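Local coordinates for protein Pcdhgb2 (Mus musculus, PDB 5SZR) that probably acts as a calcium-dependent adhesion protein at neuronal contacts, this chain holding four of its extracellular cadherin domains, EC3 to EC6, at residues Pro118-Glu121 with Asp122-Leu125; Ser361-Asn364 with Ala365-Ser368; Arg398-Ala401 with Arg402-Leu405. One frame throughout, in Å; residues are numbered along the deposited sequence.

Interaction 1 of 3, residues Pro118-Glu121 with Asp122-Leu125. With CA (calcium ion), chain N; CA (calcium ion), chain M.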
loop_
_atom_site.group_PDB
_atom_site.type_symbol
_atom_site.label_atom_id
_atom_site.label_comp_id
_atom_site.label_asym_id
_atom_site.label_seq_id
_atom_site.Cartn_x
_atom_site.Cartn_y
_atom_site.Cartn_z
ATOM N N PRO A 118 14.007 -13.559 1.343
ATOM C CA PRO A 118 13.846 -12.105 1.279
ATOM C C PRO A 118 14.361 -11.424 2.539
ATOM O O PRO A 118 14.667 -12.100 3.524
ATOM C CB PRO A 118 12.332 -11.932 1.152
ATOM C CG PRO A 118 11.780 -13.103 1.882
ATOM C CD PRO A 118 12.719 -14.238 1.584
ATOM N N LEU A 119 14.433 -10.092 2.503
ATOM C CA LEU A 119 14.974 -9.309 3.603
ATOM C C LEU A 119 13.831 -8.660 4.369
ATOM O O LEU A 119 13.157 -7.776 3.818
ATOM C CB LEU A 119 15.932 -8.246 3.066
ATOM C CG LEU A 119 16.672 -7.360 4.065
ATOM C CD1 LEU A 119 17.565 -8.200 4.952
ATOM C CD2 LEU A 119 17.486 -6.305 3.338
ATOM N N PRO A 120 13.565 -9.063 5.615
ATOM C CA PRO A 120 12.456 -8.466 6.374
ATOM C C PRO A 120 12.582 -6.954 6.496
ATOM O O PRO A 120 13.659 -6.419 6.766
ATOM C CB PRO A 120 12.563 -9.143 7.744
ATOM C CG PRO A 120 13.208 -10.454 7.458
ATOM C CD PRO A 120 14.147 -10.227 6.308
ATOM N N GLU A 121 11.453 -6.267 6.311
ATOM C CA GLU A 121 11.440 -4.810 6.346
ATOM C C GLU A 121 11.739 -4.248 7.730
ATOM O O GLU A 121 12.056 -3.061 7.847
ATOM C CB GLU A 121 10.085 -4.288 5.869
ATOM C CG GLU A 121 8.938 -4.567 6.820
ATOM C CD GLU A 121 7.636 -3.977 6.327
ATOM O OE1 GLU A 121 6.594 -4.657 6.437
ATOM O OE2 GLU A 121 7.656 -2.838 5.816
ATOM N N ASP A 122 11.632 -5.058 8.781
ATOM C CA ASP A 122 11.935 -4.604 10.130
ATOM C C ASP A 122 13.340 -5.006 10.569
ATOM O O ASP A 122 13.648 -4.957 11.765
ATOM C CB ASP A 122 10.882 -5.124 11.116
ATOM C CG ASP A 122 10.880 -6.639 11.237
ATOM O OD1 ASP A 122 10.377 -7.149 12.260
ATOM O OD2 ASP A 122 11.375 -7.320 10.317
ATOM N N SER A 123 14.193 -5.391 9.623
ATOM C CA SER A 123 15.570 -5.742 9.932
ATOM C C SER A 123 16.255 -4.595 10.671
ATOM O O SER A 123 16.151 -3.439 10.243
ATOM C CB SER A 123 16.340 -6.070 8.652
ATOM O OG SER A 123 15.986 -7.349 8.155
ATOM N N PRO A 124 16.948 -4.869 11.772
ATOM C CA PRO A 124 17.658 -3.801 12.482
ATOM C C PRO A 124 18.762 -3.199 11.623
ATOM O O PRO A 124 19.229 -3.791 10.645
ATOM C CB PRO A 124 18.248 -4.510 13.710
ATOM C CG PRO A 124 17.628 -5.867 13.746
ATOM C CD PRO A 124 17.195 -6.195 12.360
ATOM N N LEU A 125 19.177 -1.996 12.013
ATOM C CA LEU A 125 20.370 -1.388 11.440
ATOM C C LEU A 125 21.569 -2.310 11.619
ATOM O O LEU A 125 21.785 -2.867 12.698
ATOM C CB LEU A 125 20.639 -0.038 12.101
ATOM C CG LEU A 125 19.515 0.976 11.911
ATOM C CD1 LEU A 125 19.897 2.336 12.475
ATOM C CD2 LEU A 125 19.189 1.073 10.439
HETATM CA CA CA N . 4.036 -3.989 6.202
HETATM CA CA CA M . 6.423 -0.877 6.572
HETATM O O HOH W 1 4.844 1.001 7.104
HETATM O O HOH W 2 8.214 0.325 7.610
#
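Ser123 reaches back to Pro120 twice, once through its backbone and once through its side chain, closing a type I beta turn from Pro120 to Ser123. Ser123 N donates to Pro120 O over 3.1 Å with an N-H...O angle of 153°, and Ser123 OG donates to the same oxygen over 2.9 Å. The two donors arrive differently: the amide stands well above the carbonyl plane, whereas the hydroxyl is tilted only 19° from it. A chi1 of -75° puts OG beside the serine's own N, which lets both donors converge. Leu119 CD1 covers the hydroxyl at 3.7 Å from Ser123 OG. Asp122, at the exposed corner, turns one carboxylate oxygen toward the proline, OD2 lying 3.4 Å from Pro120 CB. With an alanine at Ser123 the amide bond could remain, but Pro120 O loses its second donor and the turn would probably be less firmly closed. Glu121 points the other way, its extended chain bridging two calcium ions: Glu121 OE2 lies 2.4 Å from the calcium of chain M, OE1 binds that of chain N, and Arg175 N also donates to OE2. The doubly held turn thus probably steadies the backbone from which a bridging carboxylate meets the EC4-EC5 calcium cluster.

Interaction 2 of 3, residues Ser361-Asn364 with Ala365-Ser368. With CA (calcium ion), chain R.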
loop_
_atom_site.group_PDB
_atom_site.type_symbol
_atom_site.label_atom_id
_atom_site.label_comp_id
_atom_site.label_asym_id
_atom_site.label_seq_id
_atom_site.Cartn_x
_atom_site.Cartn_y
_atom_site.Cartn_z
ATOM N N SER A 361 -43.732 13.410 13.720
ATOM C CA SER A 361 -42.907 14.592 13.930
ATOM C C SER A 361 -42.889 15.440 12.665
ATOM O O SER A 361 -43.276 14.990 11.583
ATOM C CB SER A 361 -41.474 14.211 14.325
ATOM O OG SER A 361 -41.464 13.405 15.489
ATOM N N GLY A 362 -42.437 16.684 12.817
ATOM C CA GLY A 362 -42.305 17.582 11.683
ATOM C C GLY A 362 -43.603 17.766 10.927
ATOM O O GLY A 362 -44.692 17.864 11.513
ATOM N N HIS A 363 -43.493 17.811 9.595
ATOM C CA HIS A 363 -44.686 17.978 8.771
ATOM C C HIS A 363 -45.636 16.797 8.905
ATOM O O HIS A 363 -46.845 16.953 8.717
ATOM C CB HIS A 363 -44.294 18.182 7.307
ATOM C CG HIS A 363 -43.762 19.550 7.012
ATOM N ND1 HIS A 363 -42.450 19.905 7.239
ATOM C CD2 HIS A 363 -44.368 20.652 6.512
ATOM C CE1 HIS A 363 -42.269 21.166 6.888
ATOM N NE2 HIS A 363 -43.418 21.643 6.445
ATOM N N ASN A 364 -45.118 15.613 9.234
ATOM C CA ASN A 364 -45.989 14.459 9.417
ATOM C C ASN A 364 -46.967 14.655 10.572
ATOM O O ASN A 364 -47.971 13.940 10.652
ATOM C CB ASN A 364 -45.151 13.194 9.643
ATOM C CG ASN A 364 -44.377 12.768 8.403
ATOM O OD1 ASN A 364 -44.869 12.871 7.281
ATOM N ND2 ASN A 364 -43.155 12.280 8.607
ATOM N N ALA A 365 -46.709 15.623 11.461
ATOM C CA ALA A 365 -47.612 15.898 12.574
ATOM C C ALA A 365 -48.047 17.361 12.627
ATOM O O ALA A 365 -48.541 17.813 13.665
ATOM C CB ALA A 365 -46.968 15.496 13.905
ATOM N N TRP A 366 -47.874 18.114 11.540
ATOM C CA TRP A 366 -48.315 19.505 11.478
ATOM C C TRP A 366 -49.776 19.525 11.033
ATOM O O TRP A 366 -50.081 19.286 9.859
ATOM C CB TRP A 366 -47.439 20.318 10.531
ATOM C CG TRP A 366 -47.592 21.804 10.700
ATOM C CD1 TRP A 366 -48.264 22.452 11.701
ATOM C CD2 TRP A 366 -47.076 22.826 9.838
ATOM N NE1 TRP A 366 -48.187 23.812 11.519
ATOM C CE2 TRP A 366 -47.464 24.068 10.383
ATOM C CE3 TRP A 366 -46.326 22.812 8.660
ATOM C CZ2 TRP A 366 -47.125 25.282 9.790
ATOM C CZ3 TRP A 366 -45.982 24.022 8.075
ATOM C CH2 TRP A 366 -46.382 25.240 8.643
ATOM N N LEU A 367 -50.678 19.812 11.961
ATOM C CA LEU A 367 -52.097 19.633 11.699
ATOM C C LEU A 367 -52.720 20.890 11.112
ATOM O O LEU A 367 -52.351 22.014 11.466
ATOM C CB LEU A 367 -52.827 19.225 12.977
ATOM C CG LEU A 367 -52.227 17.958 13.580
ATOM C CD1 LEU A 367 -53.116 17.415 14.681
ATOM C CD2 LEU A 367 -51.975 16.904 12.497
ATOM N N SER A 368 -53.660 20.686 10.196
ATOM C CA SER A 368 -54.430 21.760 9.596
ATOM C C SER A 368 -55.880 21.314 9.522
ATOM O O SER A 368 -56.158 20.135 9.277
ATOM C CB SER A 368 -53.917 22.121 8.202
ATOM O OG SER A 368 -54.356 21.169 7.250
HETATM CA CA CA R . -49.126 11.929 10.993
#
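The calcium-binding Asp-X-Asp-Ser-Gly-X-Asn loop of the last cadherin domain ends in a tight 3-10 turn, in which Gly362 and His363 meet Ala365 and Trp366. Ala365 N donates to Gly362 O over 3.0 Å at an N-H...O angle of 156°, and Trp366 N makes a weak bond to His363 O at 3.2 Å; both bonds span three residues, the 3-10 spacing. Gly362 leads into the turn with a positive phi (56°), which glycine adopts easily.

On the outer surface the two aromatic side chains run side by side, pointing the same way, and pair as an offset edge-to-face stack with ring centroids 5.5 Å apart and planes at 72°. Trp366 CG is anti to the backbone N while His363 CG sits beside its own N, which brings the rings together. The six-membered ring of Trp366 presents its edge, CE3 lying 3.6 Å from His363 CD2, which sits close to the indole plane. Trp366 also forms a cation-pi contact with Arg385. Since both residues touch a crystal neighbour, their exact pose may owe something to the lattice.

On the metal side, Asn364 O binds a calcium ion at 2.3 Å, completing a site with Asp358, Asp360, Asn319, Asp411 and the carbonyl oxygen of Asn321. The amide ND2 of Asn364 is taken by Asp317 OD2, which also accepts from Ser361 N. One peptide group thus serves both ends: calcium on Asn364 O would probably polarise that peptide and make Ala365 N a stronger donor to Gly362 O, so that metal binding and turn closure are likely to support each other.

Interaction 3 of 3, residues Arg398-Ala401 with Arg402-Leu405. With MAN (alpha-D-mannopyranose), chain B.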
loop_
_atom_site.group_PDB
_atom_site.type_symbol
_atom_site.label_atom_id
_atom_site.label_comp_id
_atom_site.label_asym_id
_atom_site.label_seq_id
_atom_site.Cartn_x
_atom_site.Cartn_y
_atom_site.Cartn_z
ATOM N N ARG A 398 -82.939 34.701 7.843
ATOM C CA ARG A 398 -83.210 33.579 6.955
ATOM C C ARG A 398 -82.234 32.425 7.143
ATOM O O ARG A 398 -82.183 31.527 6.295
ATOM C CB ARG A 398 -83.189 34.044 5.496
ATOM C CG ARG A 398 -84.298 35.016 5.134
ATOM C CD ARG A 398 -84.235 35.403 3.666
ATOM N N ASP A 399 -81.459 32.425 8.226
ATOM C CA ASP A 399 -80.503 31.358 8.490
ATOM C C ASP A 399 -81.148 30.293 9.368
ATOM O O ASP A 399 -81.816 30.616 10.355
ATOM C CB ASP A 399 -79.245 31.910 9.160
ATOM C CG ASP A 399 -78.446 32.824 8.246
ATOM O OD1 ASP A 399 -78.519 32.647 7.011
ATOM O OD2 ASP A 399 -77.741 33.714 8.765
ATOM N N SER A 400 -80.943 29.028 9.004
ATOM C CA SER A 400 -81.554 27.925 9.733
ATOM C C SER A 400 -81.008 27.849 11.155
ATOM O O SER A 400 -79.832 28.124 11.404
ATOM C CB SER A 400 -81.292 26.601 9.012
ATOM O OG SER A 400 -81.415 26.743 7.608
ATOM N N ALA A 401 -81.876 27.465 12.093
ATOM C CA ALA A 401 -81.442 27.311 13.478
ATOM C C ALA A 401 -80.459 26.154 13.625
ATOM O O ALA A 401 -79.481 26.255 14.375
ATOM C CB ALA A 401 -82.652 27.111 14.390
ATOM N N ARG A 402 -80.704 25.048 12.924
ATOM C CA ARG A 402 -79.817 23.893 12.959
ATOM C C ARG A 402 -78.764 24.018 11.867
ATOM O O ARG A 402 -79.098 24.223 10.695
ATOM C CB ARG A 402 -80.601 22.593 12.773
ATOM C CG ARG A 402 -81.587 22.263 13.883
ATOM C CD ARG A 402 -82.067 20.826 13.738
ATOM N NE ARG A 402 -80.933 19.908 13.613
ATOM C CZ ARG A 402 -80.555 19.049 14.553
ATOM N NH1 ARG A 402 -81.235 18.968 15.691
ATOM N NH2 ARG A 402 -79.506 18.259 14.350
ATOM N N GLN A 403 -77.497 23.881 12.252
ATOM C CA GLN A 403 -76.379 23.959 11.326
ATOM C C GLN A 403 -75.500 22.727 11.482
ATOM O O GLN A 403 -75.445 22.114 12.552
ATOM C CB GLN A 403 -75.549 25.227 11.557
ATOM C CG GLN A 403 -76.307 26.512 11.281
ATOM C CD GLN A 403 -76.465 26.777 9.800
ATOM O OE1 GLN A 403 -75.683 26.281 8.985
ATOM N NE2 GLN A 403 -77.474 27.562 9.441
ATOM N N ARG A 404 -74.807 22.369 10.407
ATOM C CA ARG A 404 -73.977 21.172 10.403
ATOM C C ARG A 404 -72.683 21.433 9.650
ATOM O O ARG A 404 -72.710 21.921 8.516
ATOM C CB ARG A 404 -74.722 19.996 9.773
ATOM C CG ARG A 404 -73.863 18.771 9.536
ATOM C CD ARG A 404 -74.670 17.698 8.829
ATOM N NE ARG A 404 -73.890 16.495 8.572
ATOM C CZ ARG A 404 -73.032 16.362 7.566
ATOM N NH1 ARG A 404 -72.371 15.223 7.408
ATOM N NH2 ARG A 404 -72.827 17.366 6.721
ATOM N N LEU A 405 -71.559 21.100 10.286
ATOM C CA LEU A 405 -70.230 21.201 9.694
ATOM C C LEU A 405 -69.564 19.832 9.708
ATOM O O LEU A 405 -69.581 19.142 10.733
ATOM C CB LEU A 405 -69.345 22.191 10.460
ATOM C CG LEU A 405 -69.546 23.705 10.434
ATOM C CD1 LEU A 405 -68.414 24.356 11.211
ATOM C CD2 LEU A 405 -69.584 24.242 9.022
HETATM C C1 MAN B . -70.067 13.138 10.985
HETATM C C2 MAN B . -69.483 12.488 9.730
HETATM C C3 MAN B . -70.529 12.527 8.611
HETATM C C4 MAN B . -71.839 11.861 9.059
HETATM C C5 MAN B . -72.369 12.510 10.351
HETATM C C6 MAN B . -73.542 11.735 10.946
HETATM O O2 MAN B . -69.191 11.103 9.960
HETATM O O3 MAN B . -70.058 11.923 7.406
HETATM O O4 MAN B . -72.817 11.999 8.041
HETATM O O5 MAN B . -71.314 12.568 11.369
HETATM O O6 MAN B . -74.035 12.440 12.084
#
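Gln403 folds its side chain back onto Ser400, and this is the close part of the contact. Its NE2 donates to Ser400 O over 3.1 Å at an N-H...O angle of 158°; the acceptor lies near the plane of the amide, while the nitrogen is moderately tilted from the plane of the serine carbonyl. The reach depends on a bend: CG sits beside the backbone N, and chi2 of -76° turns the amide back toward the preceding loop. The other end of the amide, OE1, accepts from Ser375 OG, so both polar ends of this buried side chain are used and its flip is fixed. Ser400 CB adds a looser touch, 3.6 Å from Arg402 O.

The outer side is much thinner. Arg402 is exposed, adds little to this contact and lies against Ile426. Arg404 runs extended along the surface to a glycan mannose, where NH1 makes a weak bond to O4 of the mannose at 3.3 Å; its NH2 is held by Gln373 OE1, and the sugar also bonds Asp333.

Gln403 packs against Phe427, Leu379 and Phe380, on the inner side of the domain. The contact marks the start of strand 402-410, which lies between strands 418-428 and 368-374 in a mixed sheet; backbone bonds from Ala401 to Phe427 and Gln403 to Leu425 join it to strand 418-428.

The three contacts lie in series along a long, rod-like chain and none touches another. Interactions 1 and 2 have centres 67 Å apart, yet both belong to calcium sites between successive cadherin domains: interaction 1 supplies a glutamate side chain from the domain preceding its junction, interaction 2 a backbone carbonyl from the domain following its own. Interaction 3 shares the last cadherin domain with interaction 2, their centres 32 Å apart and nearest atoms about 13 Å, but it starts a sheet strand and neighbours a glycan mannose rather than a metal. It is the most distant from interaction 1, with about 80 Å between nearest atoms.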